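Long-range contacts in HNH endonuclease (Geobacter metallireducens, PDB 4H9D), which probably cuts one strand of DNA as a metal-dependent nicking endonuclease of the HNH family, its fold carrying a bound zinc ion: residues E16-A20 and G62-R66; W28-I33 and R66-P71. One frame throughout, in Å; residues are numbered along the deposited sequence.

Interaction 1 of 2, residues E16-A20 and G62-R66; sequences EKEKA and GKSTR
Ser64 and Glu16 meet through two hydrogen bonds, one from the serine hydroxyl and one from its backbone N-H. The hydroxyl OG of Ser64 donates to the backbone O of Glu16 at 2.6 Å, coming from above the carbonyl plane, while the helical bond from Ala20 N reaches the same oxygen from the opposite face. The backbone N of Ser64 donates to the side chain of the same residue, 2.7 Å from Glu16 OE2, fairly straight at 157°, on the anti side of the carboxylate. The syn side of OE2 belongs to Lys19, whose NZ lies 2.8 Å from Glu16 OE2 in a salt bridge within the helix. Two donors thus grip one carboxylate oxygen. Glu16 gets there by a folded side chain: CG lies beside the backbone N and chi2 of -35° bends the chain. Carbon atoms complete the contact: the CD methylene of Lys63 lies against the carboxylate, 3.3 Å from Glu16 OE2, and the methyl CB of Ala20 rests against Ser64 OG.

Farther out, His54 NE2 also hydrogen-bonds Ser64 OG, tying the serine to strand 50-54, and Asn68 ND2 holds the carbonyl of Lys63. With an alanine at Glu16, Ser64 N and the Lys19 ammonium are likely to be left without the acceptor they share. Helix 10-24 is therefore joined to the loop between strands 50-54 and 69-73 by directed polar bonds, and the lysine is likely to stabilise the negative charge on the carboxylate of this buried residue.

Interaction 2 of 2, residues W28-I33 and R66-P71; sequences WWKNRI and RGNVVP
Arg32 NH2 donates to the backbone O of Val69 at 3.1 Å, a bent bond with an N-H...O angle of 135° that arrives from above the carbonyl plane and is also tilted out of the guanidinium plane. The arginine chain leaves the helix with CG anti to the backbone N (chi1 -172°), then bends at chi2 and chi3, which brings the guanidinium round to the strand. On the way it crosses Pro71 at about a right angle, with Arg32 CG 3.4 Å from Pro71 CG, and NH1 ends up beside the proline CD.

Helix 27-34 packs here on the start of strand 69-73; the axes of segments 28-33 and 69-71 come within 9.1 Å and run roughly in the same direction. This strand pairs antiparallel with 50-54 in the two-stranded hairpin of the HNH, or His-Me finger, fold, and continues to Cys73, one of the four cysteines around the zinc ion.

Two tryptophans pack beside the arginine. Over one face of the Trp28 ring lies the aliphatic part of Arg66, a CH-pi contact in which Arg66 CG sits 3.3 Å from the centroid of the six-membered ring. The Arg66 guanidinium, its plane turned 81° from the indole, is so distant that any cation-pi attraction is weak at most. Trp29 instead pushes the far end of its six-membered ring at the strand: its edge is directed at the Val70 carbonyl carbon, 3.4 Å from CH2, while Val69 CG1 packs against CZ3. Ile33 CG2 lies over one face of the Trp29 ring and meets Pro71 CB at 4.0 Å. Outside the two segments, Met52 of strand 50-54 touches both Trp29 and Val69, and Leu23 of helix 10-24 reaches Trp28 and Val69.

Overall arrangement
Interactions 1 and 2 lie side by side, their centres 11 Å apart, and join two consecutive helices, 10-24 and 27-34, to one continuous run of chain, 62-71. Arg66 belongs to both segments of that run, but its side chain makes contact only in interaction 2. A probable hydrogen bond from Asn68 ND2 to Lys63 O, 2.6 Å long, links the two directly. Interaction 1 is polar and lies away from the annotated sites. Interaction 2 leads toward the metal: the Pro71 side chain is about 9 Å from the zinc ion and about 6 Å from the side chain of its ligand Cys38.

Interaction 1 of 2, residues E16-A20 and G62-R66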
ATOM      1  N   GLU A  16       0.227 -17.312  17.578  1.00 55.06           N
ATOM      2  CA  GLU A  16       1.471 -17.392  16.820  1.00 51.08           C
ATOM      3  C   GLU A  16       2.354 -16.196  17.087  1.00 48.99           C
ATOM      4  O   GLU A  16       3.573 -16.311  17.055  1.00 43.98           O
ATOM      5  CB  GLU A  16       1.201 -17.484  15.312  1.00 56.71           C
ATOM      6  CG  GLU A  16       0.791 -18.854  14.835  1.00 59.13           C
ATOM      7  CD  GLU A  16       1.491 -19.961  15.595  1.00 64.44           C
ATOM      8  OE1 GLU A  16       0.987 -20.331  16.675  1.00 73.60           O
ATOM      9  OE2 GLU A  16       2.548 -20.455  15.135  1.00 59.00           O
ATOM     10  N   LYS A  17       1.735 -15.050  17.339  1.00 46.70           N
ATOM     11  CA  LYS A  17       2.481 -13.825  17.615  1.00 48.42           C
ATOM     12  C   LYS A  17       3.139 -13.864  18.990  1.00 53.06           C
ATOM     13  O   LYS A  17       4.080 -13.116  19.249  1.00 53.98           O
ATOM     14  CB  LYS A  17       1.569 -12.601  17.512  1.00 45.05           C
ATOM     15  CG  LYS A  17       1.303 -12.141  16.085  1.00 52.52           C
ATOM     16  CD  LYS A  17       0.574 -10.804  16.079  1.00 60.33           C
ATOM     17  CE  LYS A  17       0.366 -10.280  14.671  1.00 59.87           C
ATOM     18  NZ  LYS A  17      -0.525  -9.082  14.653  1.00 64.66           N
ATOM     19  N   GLU A  18       2.636 -14.732  19.865  1.00 49.78           N
ATOM     20  CA  GLU A  18       3.190 -14.882  21.196  1.00 53.37           C
ATOM     21  C   GLU A  18       4.331 -15.876  21.140  1.00 51.11           C
ATOM     22  O   GLU A  18       5.402 -15.626  21.687  1.00 52.14           O
ATOM     23  CB  GLU A  18       2.135 -15.377  22.175  1.00 79.28           C
ATOM     24  CG  GLU A  18       1.322 -14.280  22.829  1.00 88.87           C
ATOM     25  CD  GLU A  18       0.302 -14.837  23.808  1.00100.65           C
ATOM     26  OE1 GLU A  18       0.705 -15.571  24.744  1.00104.55           O
ATOM     27  OE2 GLU A  18      -0.902 -14.544  23.636  1.00103.78           O
ATOM     28  N   LYS A  19       4.112 -17.011  20.491  1.00 51.58           N
ATOM     29  CA  LYS A  19       5.168 -18.001  20.362  1.00 49.59           C
ATOM     30  C   LYS A  19       6.345 -17.348  19.629  1.00 49.52           C
ATOM     31  O   LYS A  19       7.501 -17.687  19.870  1.00 47.56           O
ATOM     32  CB  LYS A  19       4.660 -19.210  19.579  1.00 51.46           C
ATOM     33  CG  LYS A  19       3.559 -19.979  20.297  1.00 56.86           C
ATOM     34  CD  LYS A  19       2.852 -20.899  19.333  1.00 60.50           C
ATOM     35  CE  LYS A  19       3.853 -21.788  18.620  1.00 62.42           C
ATOM     36  NZ  LYS A  19       3.415 -22.094  17.230  1.00 66.77           N
ATOM     37  N   ALA A  20       6.052 -16.403  18.738  1.00 47.89           N
ATOM     38  CA  ALA A  20       7.107 -15.717  18.002  1.00 44.50           C
ATOM     39  C   ALA A  20       7.935 -14.882  18.981  1.00 47.72           C
ATOM     40  O   ALA A  20       9.170 -14.965  19.004  1.00 42.52           O
ATOM     41  CB  ALA A  20       6.509 -14.824  16.932  1.00 27.66           C
ATOM     42  N   GLY A  62       0.794 -19.742   8.401  1.00 46.19           N
ATOM     43  CA  GLY A  62       2.130 -20.047   8.894  1.00 46.14           C
ATOM     44  C   GLY A  62       2.300 -20.026  10.409  1.00 48.80           C
ATOM     45  O   GLY A  62       1.632 -19.266  11.135  1.00 47.86           O
ATOM     46  N   LYS A  63       3.209 -20.867  10.891  1.00 58.03           N
ATOM     47  CA  LYS A  63       3.478 -20.959  12.321  1.00 59.69           C
ATOM     48  C   LYS A  63       4.787 -20.276  12.733  1.00 58.01           C
ATOM     49  O   LYS A  63       5.646 -19.996  11.894  1.00 58.64           O
ATOM     50  CB  LYS A  63       3.526 -22.430  12.738  1.00 53.58           C
ATOM     51  CG  LYS A  63       2.246 -23.181  12.408  1.00 59.16           C
ATOM     52  CD  LYS A  63       1.054 -22.479  13.042  1.00 66.04           C
ATOM     53  CE  LYS A  63      -0.265 -23.022  12.533  1.00 72.51           C
ATOM     54  NZ  LYS A  63      -0.390 -24.473  12.814  1.00 74.24           N
ATOM     55  N   SER A  64       4.919 -19.993  14.026  1.00 45.39           N
ATOM     56  CA  SER A  64       6.137 -19.398  14.546  1.00 46.72           C
ATOM     57  C   SER A  64       6.986 -20.563  15.039  1.00 44.97           C
ATOM     58  O   SER A  64       6.867 -20.984  16.183  1.00 46.34           O
ATOM     59  CB  SER A  64       5.825 -18.457  15.703  1.00 57.04           C
ATOM     60  OG  SER A  64       5.175 -17.284  15.240  1.00 56.73           O
ATOM     61  N   THR A  65       7.809 -21.115  14.153  1.00 48.56           N
ATOM     62  CA  THR A  65       8.669 -22.237  14.514  1.00 49.43           C
ATOM     63  C   THR A  65       9.992 -22.060  13.784  1.00 51.85           C
ATOM     64  O   THR A  65      10.050 -21.351  12.775  1.00 53.89           O
ATOM     65  CB  THR A  65       8.055 -23.602  14.099  1.00 57.10           C
ATOM     66  OG1 THR A  65       8.077 -23.727  12.673  1.00 62.99           O
ATOM     67  CG2 THR A  65       6.623 -23.714  14.583  1.00 56.93           C
ATOM     68  N   ARG A  66      11.050 -22.696  14.287  1.00 54.73           N
ATOM     69  CA  ARG A  66      12.371 -22.588  13.675  1.00 51.96           C
ATOM     70  C   ARG A  66      12.318 -22.786  12.171  1.00 50.06           C
ATOM     71  O   ARG A  66      13.036 -22.108  11.417  1.00 52.99           O
ATOM     72  CB  ARG A  66      13.326 -23.608  14.287  1.00 61.51           C
ATOM     73  CG  ARG A  66      13.697 -23.313  15.723  1.00 65.75           C
ATOM     74  CD  ARG A  66      14.694 -24.322  16.230  1.00 66.03           C
ATOM     75  NE  ARG A  66      14.090 -25.633  16.443  1.00 69.55           N
ATOM     76  CZ  ARG A  66      14.752 -26.680  16.923  1.00 72.14           C
ATOM     77  NH1 ARG A  66      16.037 -26.560  17.231  1.00 73.89           N
ATOM     78  NH2 ARG A  66      14.133 -27.840  17.112  1.00 73.12           N
TER

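Interaction 2 of 2, residues W28-I33 and R66-P71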
ATOM      1  N   TRP A  28      18.751 -19.762  20.661  1.00 58.66           N
ATOM      2  CA  TRP A  28      18.740 -20.240  19.279  1.00 58.15           C
ATOM      3  C   TRP A  28      18.597 -19.117  18.263  1.00 61.53           C
ATOM      4  O   TRP A  28      19.282 -19.109  17.240  1.00 67.92           O
ATOM      5  CB  TRP A  28      17.591 -21.253  19.083  1.00 46.09           C
ATOM      6  CG  TRP A  28      17.355 -21.632  17.653  1.00 45.19           C
ATOM      7  CD1 TRP A  28      18.083 -22.513  16.918  1.00 47.31           C
ATOM      8  CD2 TRP A  28      16.406 -21.043  16.752  1.00 42.60           C
ATOM      9  NE1 TRP A  28      17.660 -22.506  15.608  1.00 44.59           N
ATOM     10  CE2 TRP A  28      16.630 -21.611  15.479  1.00 42.28           C
ATOM     11  CE3 TRP A  28      15.392 -20.089  16.896  1.00 44.18           C
ATOM     12  CZ2 TRP A  28      15.875 -21.253  14.346  1.00 40.75           C
ATOM     13  CZ3 TRP A  28      14.642 -19.735  15.776  1.00 41.05           C
ATOM     14  CH2 TRP A  28      14.889 -20.316  14.517  1.00 42.75           C
ATOM     15  N   TRP A  29      17.695 -18.176  18.530  1.00 47.21           N
ATOM     16  CA  TRP A  29      17.490 -17.065  17.605  1.00 44.10           C
ATOM     17  C   TRP A  29      18.642 -16.086  17.669  1.00 36.94           C
ATOM     18  O   TRP A  29      19.135 -15.630  16.642  1.00 36.17           O
ATOM     19  CB  TRP A  29      16.200 -16.316  17.915  1.00 42.80           C
ATOM     20  CG  TRP A  29      15.946 -15.224  16.926  1.00 42.62           C
ATOM     21  CD1 TRP A  29      15.921 -13.881  17.167  1.00 38.50           C
ATOM     22  CD2 TRP A  29      15.657 -15.390  15.531  1.00 42.29           C
ATOM     23  NE1 TRP A  29      15.629 -13.195  16.007  1.00 42.74           N
ATOM     24  CE2 TRP A  29      15.459 -14.097  14.988  1.00 42.41           C
ATOM     25  CE3 TRP A  29      15.546 -16.505  14.686  1.00 43.26           C
ATOM     26  CZ2 TRP A  29      15.149 -13.889  13.634  1.00 46.85           C
ATOM     27  CZ3 TRP A  29      15.245 -16.299  13.344  1.00 43.21           C
ATOM     28  CH2 TRP A  29      15.047 -14.997  12.831  1.00 46.17           C
ATOM     29  N   LYS A  30      19.037 -15.736  18.887  1.00 43.26           N
ATOM     30  CA  LYS A  30      20.156 -14.835  19.115  1.00 47.57           C
ATOM     31  C   LYS A  30      21.355 -15.371  18.346  1.00 51.80           C
ATOM     32  O   LYS A  30      22.112 -14.612  17.737  1.00 52.87           O
ATOM     33  CB  LYS A  30      20.503 -14.792  20.602  1.00 47.76           C
ATOM     34  CG  LYS A  30      19.741 -13.764  21.412  1.00 55.12           C
ATOM     35  CD  LYS A  30      18.265 -14.007  21.443  1.00 57.48           C
ATOM     36  CE  LYS A  30      17.661 -13.225  22.590  1.00 71.58           C
ATOM     37  NZ  LYS A  30      18.377 -13.560  23.862  1.00 71.42           N
ATOM     38  N   ASN A  31      21.529 -16.688  18.376  1.00 56.44           N
ATOM     39  CA  ASN A  31      22.639 -17.278  17.656  1.00 56.55           C
ATOM     40  C   ASN A  31      22.495 -17.048  16.163  1.00 60.63           C
ATOM     41  O   ASN A  31      23.436 -16.586  15.503  1.00 62.98           O
ATOM     42  CB  ASN A  31      22.739 -18.775  17.923  1.00 55.69           C
ATOM     43  CG  ASN A  31      23.932 -19.121  18.769  1.00 59.59           C
ATOM     44  OD1 ASN A  31      23.940 -18.866  19.979  1.00 64.67           O
ATOM     45  ND2 ASN A  31      24.970 -19.682  18.140  1.00 60.26           N
ATOM     46  N   ARG A  32      21.316 -17.369  15.637  1.00 46.11           N
ATOM     47  CA  ARG A  32      21.056 -17.209  14.220  1.00 41.83           C
ATOM     48  C   ARG A  32      21.327 -15.787  13.700  1.00 48.76           C
ATOM     49  O   ARG A  32      22.006 -15.629  12.676  1.00 54.78           O
ATOM     50  CB  ARG A  32      19.622 -17.615  13.897  1.00 42.29           C
ATOM     51  CG  ARG A  32      19.347 -17.661  12.419  1.00 47.36           C
ATOM     52  CD  ARG A  32      19.359 -19.072  11.949  1.00 50.62           C
ATOM     53  NE  ARG A  32      18.020 -19.619  12.032  1.00 51.51           N
ATOM     54  CZ  ARG A  32      17.148 -19.622  11.027  1.00 50.85           C
ATOM     55  NH1 ARG A  32      17.477 -19.112   9.848  1.00 51.91           N
ATOM     56  NH2 ARG A  32      15.935 -20.134  11.214  1.00 50.02           N
ATOM     57  N   ILE A  33      20.816 -14.750  14.371  1.00 45.01           N
ATOM     58  CA  ILE A  33      21.085 -13.403  13.862  1.00 49.79           C
ATOM     59  C   ILE A  33      22.510 -12.968  14.166  1.00 53.30           C
ATOM     60  O   ILE A  33      23.035 -12.052  13.539  1.00 60.13           O
ATOM     61  CB  ILE A  33      20.108 -12.343  14.412  1.00 48.07           C
ATOM     62  CG1 ILE A  33      20.008 -12.428  15.921  1.00 45.03           C
ATOM     63  CG2 ILE A  33      18.748 -12.520  13.796  1.00 46.75           C
ATOM     64  CD1 ILE A  33      19.078 -11.377  16.469  1.00 44.96           C
ATOM     65  N   ARG A  66      11.050 -22.696  14.287  1.00 54.73           N
ATOM     66  CA  ARG A  66      12.371 -22.588  13.675  1.00 51.96           C
ATOM     67  C   ARG A  66      12.318 -22.786  12.171  1.00 50.06           C
ATOM     68  O   ARG A  66      13.036 -22.108  11.417  1.00 52.99           O
ATOM     69  CB  ARG A  66      13.326 -23.608  14.287  1.00 61.51           C
ATOM     70  CG  ARG A  66      13.697 -23.313  15.723  1.00 65.75           C
ATOM     71  CD  ARG A  66      14.694 -24.322  16.230  1.00 66.03           C
ATOM     72  NE  ARG A  66      14.090 -25.633  16.443  1.00 69.55           N
ATOM     73  CZ  ARG A  66      14.752 -26.680  16.923  1.00 72.14           C
ATOM     74  NH1 ARG A  66      16.037 -26.560  17.231  1.00 73.89           N
ATOM     75  NH2 ARG A  66      14.133 -27.840  17.112  1.00 73.12           N
ATOM     76  N   GLY A  67      11.459 -23.705  11.733  1.00 48.80           N
ATOM     77  CA  GLY A  67      11.328 -23.984  10.312  1.00 51.08           C
ATOM     78  C   GLY A  67      10.742 -22.865   9.457  1.00 54.56           C
ATOM     79  O   GLY A  67      11.232 -22.584   8.360  1.00 60.93           O
ATOM     80  N   ASN A  68       9.699 -22.214   9.956  1.00 44.39           N
ATOM     81  CA  ASN A  68       9.040 -21.150   9.216  1.00 44.56           C
ATOM     82  C   ASN A  68       9.585 -19.756   9.577  1.00 45.10           C
ATOM     83  O   ASN A  68       9.239 -18.747   8.967  1.00 50.86           O
ATOM     84  CB  ASN A  68       7.529 -21.250   9.479  1.00 31.88           C
ATOM     85  CG  ASN A  68       6.726 -20.294   8.647  1.00 38.46           C
ATOM     86  OD1 ASN A  68       6.945 -20.166   7.437  1.00 46.55           O
ATOM     87  ND2 ASN A  68       5.774 -19.616   9.283  1.00 41.87           N
ATOM     88  N   VAL A  69      10.446 -19.710  10.574  1.00 44.42           N
ATOM     89  CA  VAL A  69      11.031 -18.452  10.997  1.00 47.49           C
ATOM     90  C   VAL A  69      12.399 -18.319  10.341  1.00 51.49           C
ATOM     91  O   VAL A  69      13.105 -19.312  10.149  1.00 57.45           O
ATOM     92  CB  VAL A  69      11.113 -18.400  12.536  1.00 42.47           C
ATOM     93  CG1 VAL A  69      12.298 -17.608  12.982  1.00 44.36           C
ATOM     94  CG2 VAL A  69       9.835 -17.778  13.080  1.00 36.88           C
ATOM     95  N   VAL A  70      12.760 -17.089   9.997  1.00 40.11           N
ATOM     96  CA  VAL A  70      14.008 -16.818   9.305  1.00 35.84           C
ATOM     97  C   VAL A  70      14.456 -15.356   9.524  1.00 35.51           C
ATOM     98  O   VAL A  70      13.614 -14.458   9.680  1.00 38.76           O
ATOM     99  CB  VAL A  70      13.782 -17.089   7.817  1.00 28.52           C
ATOM    100  CG1 VAL A  70      13.679 -15.795   7.050  1.00 31.39           C
ATOM    101  CG2 VAL A  70      14.859 -17.966   7.288  1.00 25.97           C
ATOM    102  N   PRO A  71      15.783 -15.089   9.529  1.00 42.83           N
ATOM    103  CA  PRO A  71      16.311 -13.728   9.731  1.00 44.51           C
ATOM    104  C   PRO A  71      16.286 -12.936   8.435  1.00 51.65           C
ATOM    105  O   PRO A  71      16.689 -13.450   7.402  1.00 48.46           O
ATOM    106  CB  PRO A  71      17.762 -13.955  10.180  1.00 46.13           C
ATOM    107  CG  PRO A  71      17.923 -15.476  10.288  1.00 41.43           C
ATOM    108  CD  PRO A  71      16.887 -16.040   9.351  1.00 42.06           C
TER